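Local atomic coordinates of Fe-regulated protein B (Neisseria meningitidis, PDB entry 4AIP), a protein that probably carries iron across the outer membrane of Neisseria meningitidis as a TonB-dependent transporter. Residues E447-I452 with T456-L461; V487-Q490 with S496-A499. One frame throughout, in Å; residues are numbered along the deposited sequence.

In the fold
Contacts 1 and 2 lie in two successive antiparallel hairpins of the TonB-dependent transporter barrel, strands 438-452 and 455-469 followed by strands 475-490 and 495-506. Strands 455-469 and 475-490 are neighbours, so the four segments lie side by side in one stretch of wall, with the centres of the two contacts about 12 Å apart. A probable hydrogen bond joins them directly, Thr456 N to Ile488 O at 2.7 Å, and Leu457 CD2 packs on Val487 CG1 at 3.6 Å. Both centres lie 28 to 29 Å from the centre of the chain, on the same side of it and away from the detergent pocket and Arg276, which contacts L-glutamate in another structure of this protein.

Contact 1: residues E447-I452 with T456-L461; sequences EAIHDI and TLTGGL
Ala448 and Gly459 exchange N-H and C=O, with Ala448 N 2.6 Å from Gly459 O and Gly459 N 2.8 Å from Ala448 O. His450 and Leu457 do the same, and both of their bonds are almost straight, 175° at the hydrogen. Four backbone hydrogen bonds thus tie 447-452 to 456-461, in two reciprocal pairs. The backbone groups of the alternate residues point the other way: Glu447, Ile449 and Asp451 bond to Lys379, Leu377 and Gln375, Thr456 and Thr458 to Ile488 and Gly486. Each strand of this antiparallel beta hairpin is therefore bonded along both its edges, as in the closed wall of a TonB-dependent transporter barrel. Side chains add one further bond: Thr456 OG1 donates to Asp451 OD1 at 2.7 Å, arriving from above the carboxylate plane, 47° out of it. The threonine hydroxyl lies beside its own backbone N (chi1 -73°), and its methyl CG2 is turned to Ile449 CG2, 4.0 Å away. On the same face Glu447 CG rests against Gly460 CA at 3.8 Å. Its buried carboxylate reaches beyond the hairpin, where OE2 accepts from Ser157 N, with weaker bonds from Ala156 N and Ser155 OG. On the His450 face, Ile452 CG2 meets Leu457 CD1 at 3.7 Å.

Contact 2: residues V487-Q490 with S496-A499; sequences VIWQ and SFSA
Trp489 and Phe497 face each other across the strands as a hydrogen-bonded antiparallel pair, and their backbones bond in both directions. Trp489 N reaches Phe497 O at 2.9 Å; the return bond, Phe497 N to Trp489 O, is more bent, 143° at the hydrogen. Val487 and Ala499 form the second such pair. Its bond from Val487 N to Ala499 O is nearly linear, whereas the one from Ala499 N to Val487 O stretches to 3.1 Å. CA-H...O contacts supplement these bonds, among them Ser496 CA to Trp489 O at 3.2 Å. The two strands, 475-490 and 495-506, make a beta hairpin of the transporter barrel, and the preceding strand 455-469 and the later strand 532-544 flank it in the wall. Aromatic packing gathers on the face that carries Trp489 and Phe497. The indole has CG anti to the backbone N, while the phenyl leans beside its own N (chi1 -50°); the two side chains run alongside each other, and Trp489 CE3 comes within 3.7 Å of Phe497 CD1. Their planes meet obliquely at 35°, with the centroid of the indole six-membered ring 5.6 Å from that of the phenyl. Phe497 also presents its ring edge to Trp489 O. Beyond the pair, Trp489 stacks on Phe455 and Phe497 touches Phe541. On the other side Ile488 CG2 lies 3.6 Å from Phe497 O and only loosely approaches Ser496 CB. The polar ends there turn to Arg62: its NE donates to Gln490 OE1, and its backbone O is hydrogen-bonded to Ser498 OG.

Contact 1: residues E447-I452 with T456-L461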
ATOM      1  N   GLU B 447      14.897  46.093   4.715  1.00 18.13           N
ATOM      2  CA  GLU B 447      14.933  46.245   6.120  1.00 20.41           C
ATOM      3  C   GLU B 447      16.314  46.652   6.555  1.00 21.00           C
ATOM      4  O   GLU B 447      17.307  46.005   6.187  1.00 23.13           O
ATOM      5  CB  GLU B 447      14.664  44.910   6.760  1.00 20.86           C
ATOM      6  CG  GLU B 447      13.438  44.922   7.538  1.00 21.63           C
ATOM      7  CD  GLU B 447      13.344  43.732   8.434  1.00 22.10           C
ATOM      8  OE1 GLU B 447      14.388  43.154   8.887  1.00 22.33           O
ATOM      9  OE2 GLU B 447      12.181  43.378   8.668  1.00 23.61           O
ATOM     10  N   ALA B 448      16.386  47.687   7.370  1.00 18.99           N
ATOM     11  CA  ALA B 448      17.673  48.038   7.923  1.00 18.70           C
ATOM     12  C   ALA B 448      17.685  47.725   9.401  1.00 18.41           C
ATOM     13  O   ALA B 448      16.730  48.058  10.111  1.00 17.11           O
ATOM     14  CB  ALA B 448      17.977  49.486   7.686  1.00 18.48           C
ATOM     15  N   ILE B 449      18.763  47.083   9.853  1.00 19.78           N
ATOM     16  CA  ILE B 449      18.922  46.724  11.249  1.00 21.63           C
ATOM     17  C   ILE B 449      20.176  47.384  11.758  1.00 24.50           C
ATOM     18  O   ILE B 449      21.278  47.073  11.338  1.00 23.70           O
ATOM     19  CB  ILE B 449      19.024  45.234  11.455  1.00 21.26           C
ATOM     20  CG1 ILE B 449      17.720  44.587  10.984  1.00 22.08           C
ATOM     21  CG2 ILE B 449      19.210  44.893  12.937  1.00 20.37           C
ATOM     22  CD1 ILE B 449      17.914  43.190  10.545  1.00 21.71           C
ATOM     23  N   HIS B 450      19.974  48.313  12.677  1.00 26.03           N
ATOM     24  CA  HIS B 450      21.047  49.132  13.102  1.00 25.06           C
ATOM     25  C   HIS B 450      21.205  49.002  14.593  1.00 25.77           C
ATOM     26  O   HIS B 450      20.231  49.186  15.331  1.00 25.05           O
ATOM     27  CB  HIS B 450      20.768  50.580  12.727  1.00 24.37           C
ATOM     28  CG  HIS B 450      21.911  51.495  13.026  1.00 23.51           C
ATOM     29  ND1 HIS B 450      23.210  51.194  12.648  1.00 23.44           N
ATOM     30  CD2 HIS B 450      21.968  52.695  13.668  1.00 21.68           C
ATOM     31  CE1 HIS B 450      24.019  52.177  13.051  1.00 22.58           C
ATOM     32  NE2 HIS B 450      23.292  53.092  13.682  1.00 21.75           N
ATOM     33  N   ASP B 451      22.440  48.709  14.996  1.00 28.02           N
ATOM     34  CA  ASP B 451      22.930  48.634  16.360  1.00 30.06           C
ATOM     35  C   ASP B 451      23.689  49.857  16.855  1.00 31.89           C
ATOM     36  O   ASP B 451      24.837  50.107  16.415  1.00 32.41           O
ATOM     37  CB  ASP B 451      23.979  47.571  16.399  1.00 27.30           C
ATOM     38  CG  ASP B 451      23.433  46.237  16.717  1.00 26.15           C
ATOM     39  OD1 ASP B 451      22.200  45.972  16.659  1.00 23.94           O
ATOM     40  OD2 ASP B 451      24.278  45.414  17.050  1.00 26.09           O
ATOM     41  N   ILE B 452      23.120  50.564  17.833  1.00 32.36           N
ATOM     42  CA  ILE B 452      23.808  51.732  18.383  1.00 30.53           C
ATOM     43  C   ILE B 452      23.715  51.799  19.899  1.00 32.95           C
ATOM     44  O   ILE B 452      22.612  51.907  20.466  1.00 32.08           O
ATOM     45  CB  ILE B 452      23.309  53.046  17.696  1.00 28.40           C
ATOM     46  CG1 ILE B 452      23.769  54.277  18.472  1.00 25.12           C
ATOM     47  CG2 ILE B 452      21.813  53.048  17.491  1.00 24.30           C
ATOM     48  CD1 ILE B 452      23.112  55.581  17.969  1.00 23.34           C
ATOM     49  N   THR B 456      18.988  48.220  19.498  1.00 21.80           N
ATOM     50  CA  THR B 456      18.952  47.627  18.194  1.00 19.84           C
ATOM     51  C   THR B 456      17.684  48.148  17.518  1.00 20.23           C
ATOM     52  O   THR B 456      16.573  47.924  17.998  1.00 20.11           O
ATOM     53  CB  THR B 456      19.003  46.103  18.266  1.00 20.72           C
ATOM     54  OG1 THR B 456      20.337  45.696  18.622  1.00 20.34           O
ATOM     55  CG2 THR B 456      18.647  45.482  16.893  1.00 20.11           C
ATOM     56  N   LEU B 457      17.869  48.874  16.411  1.00 19.91           N
ATOM     57  CA  LEU B 457      16.763  49.539  15.716  1.00 18.71           C
ATOM     58  C   LEU B 457      16.549  48.895  14.374  1.00 17.25           C
ATOM     59  O   LEU B 457      17.513  48.500  13.738  1.00 17.33           O
ATOM     60  CB  LEU B 457      17.067  51.035  15.553  1.00 18.92           C
ATOM     61  CG  LEU B 457      17.395  51.685  16.918  1.00 20.78           C
ATOM     62  CD1 LEU B 457      18.203  52.985  16.788  1.00 21.82           C
ATOM     63  CD2 LEU B 457      16.165  51.958  17.761  1.00 21.54           C
ATOM     64  N   THR B 458      15.291  48.783  13.964  1.00 15.40           N
ATOM     65  CA  THR B 458      14.919  47.976  12.809  1.00 14.59           C
ATOM     66  C   THR B 458      13.945  48.861  12.053  1.00 13.03           C
ATOM     67  O   THR B 458      12.978  49.394  12.680  1.00 12.60           O
ATOM     68  CB  THR B 458      14.290  46.609  13.223  1.00 16.77           C
ATOM     69  OG1 THR B 458      15.295  45.796  13.827  1.00 18.46           O
ATOM     70  CG2 THR B 458      13.736  45.842  12.015  1.00 19.64           C
ATOM     71  N   GLY B 459      14.217  49.103  10.747  1.00 11.10           N
ATOM     72  CA  GLY B 459      13.296  49.884   9.945  1.00  8.44           C
ATOM     73  C   GLY B 459      13.077  49.101   8.690  1.00  9.34           C
ATOM     74  O   GLY B 459      14.053  48.593   8.099  1.00 10.45           O
ATOM     75  N   GLY B 460      11.827  49.003   8.234  1.00  8.54           N
ATOM     76  CA  GLY B 460      11.642  48.275   7.024  1.00  9.45           C
ATOM     77  C   GLY B 460      10.444  48.651   6.232  1.00 11.35           C
ATOM     78  O   GLY B 460       9.563  49.305   6.736  1.00 10.36           O
ATOM     79  N   LEU B 461      10.382  48.156   4.995  1.00 13.55           N
ATOM     80  CA  LEU B 461       9.248  48.420   4.152  1.00 14.14           C
ATOM     81  C   LEU B 461       8.985  47.288   3.207  1.00 13.88           C
ATOM     82  O   LEU B 461       9.946  46.734   2.606  1.00 15.30           O
ATOM     83  CB  LEU B 461       9.630  49.584   3.278  1.00 16.20           C
ATOM     84  CG  LEU B 461       8.493  50.513   3.063  1.00 19.75           C
ATOM     85  CD1 LEU B 461       8.545  51.338   4.281  1.00 21.63           C
ATOM     86  CD2 LEU B 461       8.914  51.335   1.894  1.00 22.13           C
TER

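Contact 2: residues V487-Q490 with S496-A499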
ATOM      1  N   VAL B 487      12.248  48.435  17.950  1.00 28.26           N
ATOM      2  CA  VAL B 487      13.296  48.814  18.863  1.00 27.07           C
ATOM      3  C   VAL B 487      13.507  47.716  19.869  1.00 27.34           C
ATOM      4  O   VAL B 487      12.567  47.260  20.468  1.00 27.77           O
ATOM      5  CB  VAL B 487      12.908  50.074  19.713  1.00 25.84           C
ATOM      6  CG1 VAL B 487      14.135  50.589  20.464  1.00 22.73           C
ATOM      7  CG2 VAL B 487      12.302  51.170  18.856  1.00 24.27           C
ATOM      8  N   ILE B 488      14.754  47.340  20.084  1.00 27.34           N
ATOM      9  CA  ILE B 488      15.106  46.545  21.229  1.00 26.82           C
ATOM     10  C   ILE B 488      16.165  47.307  22.026  1.00 28.20           C
ATOM     11  O   ILE B 488      17.118  47.862  21.466  1.00 28.50           O
ATOM     12  CB  ILE B 488      15.670  45.155  20.861  1.00 25.07           C
ATOM     13  CG1 ILE B 488      14.678  44.350  20.013  1.00 23.49           C
ATOM     14  CG2 ILE B 488      16.078  44.413  22.145  1.00 22.54           C
ATOM     15  CD1 ILE B 488      15.359  43.248  19.153  1.00 21.30           C
ATOM     16  N   TRP B 489      15.997  47.292  23.342  1.00 28.29           N
ATOM     17  CA  TRP B 489      16.960  47.889  24.223  1.00 27.44           C
ATOM     18  C   TRP B 489      17.503  46.884  25.216  1.00 27.98           C
ATOM     19  O   TRP B 489      16.773  46.261  25.946  1.00 28.90           O
ATOM     20  CB  TRP B 489      16.299  49.069  24.905  1.00 25.46           C
ATOM     21  CG  TRP B 489      17.197  49.791  25.831  1.00 23.40           C
ATOM     22  CD1 TRP B 489      18.487  50.164  25.619  1.00 21.73           C
ATOM     23  CD2 TRP B 489      16.855  50.212  27.133  1.00 21.38           C
ATOM     24  NE1 TRP B 489      18.986  50.783  26.722  1.00 22.20           N
ATOM     25  CE2 TRP B 489      18.000  50.851  27.675  1.00 21.72           C
ATOM     26  CE3 TRP B 489      15.682  50.117  27.901  1.00 21.42           C
ATOM     27  CZ2 TRP B 489      18.015  51.419  28.967  1.00 21.21           C
ATOM     28  CZ3 TRP B 489      15.673  50.659  29.168  1.00 22.12           C
ATOM     29  CH2 TRP B 489      16.849  51.306  29.709  1.00 21.42           C
ATOM     30  N   GLN B 490      18.808  46.737  25.239  1.00 28.00           N
ATOM     31  CA  GLN B 490      19.435  45.812  26.127  1.00 27.19           C
ATOM     32  C   GLN B 490      20.463  46.503  27.037  1.00 27.89           C
ATOM     33  O   GLN B 490      21.661  46.471  26.793  1.00 28.82           O
ATOM     34  CB  GLN B 490      20.033  44.635  25.352  1.00 25.23           C
ATOM     35  CG  GLN B 490      20.906  43.765  26.217  1.00 22.62           C
ATOM     36  CD  GLN B 490      20.948  42.297  25.827  1.00 23.80           C
ATOM     37  OE1 GLN B 490      20.810  41.921  24.645  1.00 25.18           O
ATOM     38  NE2 GLN B 490      21.147  41.435  26.844  1.00 22.94           N
ATOM     39  N   SER B 496      16.302  42.646  28.211  1.00 27.85           N
ATOM     40  CA  SER B 496      15.871  43.368  27.033  1.00 27.34           C
ATOM     41  C   SER B 496      14.490  43.891  27.233  1.00 27.97           C
ATOM     42  O   SER B 496      13.757  43.348  28.032  1.00 28.60           O
ATOM     43  CB  SER B 496      15.811  42.441  25.839  1.00 26.11           C
ATOM     44  OG  SER B 496      16.983  41.659  25.812  1.00 26.12           O
ATOM     45  N   PHE B 497      14.132  44.929  26.468  1.00 27.43           N
ATOM     46  CA  PHE B 497      12.796  45.475  26.413  1.00 26.41           C
ATOM     47  C   PHE B 497      12.581  45.816  24.952  1.00 27.78           C
ATOM     48  O   PHE B 497      13.554  46.034  24.222  1.00 28.67           O
ATOM     49  CB  PHE B 497      12.687  46.736  27.279  1.00 24.98           C
ATOM     50  CG  PHE B 497      13.218  46.561  28.673  1.00 21.71           C
ATOM     51  CD1 PHE B 497      14.586  46.685  28.933  1.00 21.62           C
ATOM     52  CD2 PHE B 497      12.359  46.264  29.715  1.00 20.86           C
ATOM     53  CE1 PHE B 497      15.094  46.500  30.222  1.00 21.93           C
ATOM     54  CE2 PHE B 497      12.837  46.050  30.989  1.00 21.46           C
ATOM     55  CZ  PHE B 497      14.222  46.176  31.258  1.00 21.45           C
ATOM     56  N   SER B 498      11.329  45.880  24.521  1.00 27.52           N
ATOM     57  CA  SER B 498      11.026  45.836  23.113  1.00 27.53           C
ATOM     58  C   SER B 498       9.788  46.565  22.825  1.00 28.53           C
ATOM     59  O   SER B 498       8.871  46.605  23.661  1.00 28.89           O
ATOM     60  CB  SER B 498      10.659  44.427  22.703  1.00 26.41           C
ATOM     61  OG  SER B 498      11.619  43.536  23.168  1.00 27.01           O
ATOM     62  N   ALA B 499       9.719  47.048  21.596  1.00 28.92           N
ATOM     63  CA  ALA B 499       8.540  47.673  21.050  1.00 29.13           C
ATOM     64  C   ALA B 499       8.679  47.615  19.556  1.00 28.42           C
ATOM     65  O   ALA B 499       9.780  47.717  19.048  1.00 27.98           O
ATOM     66  CB  ALA B 499       8.428  49.149  21.528  1.00 28.91           C
TER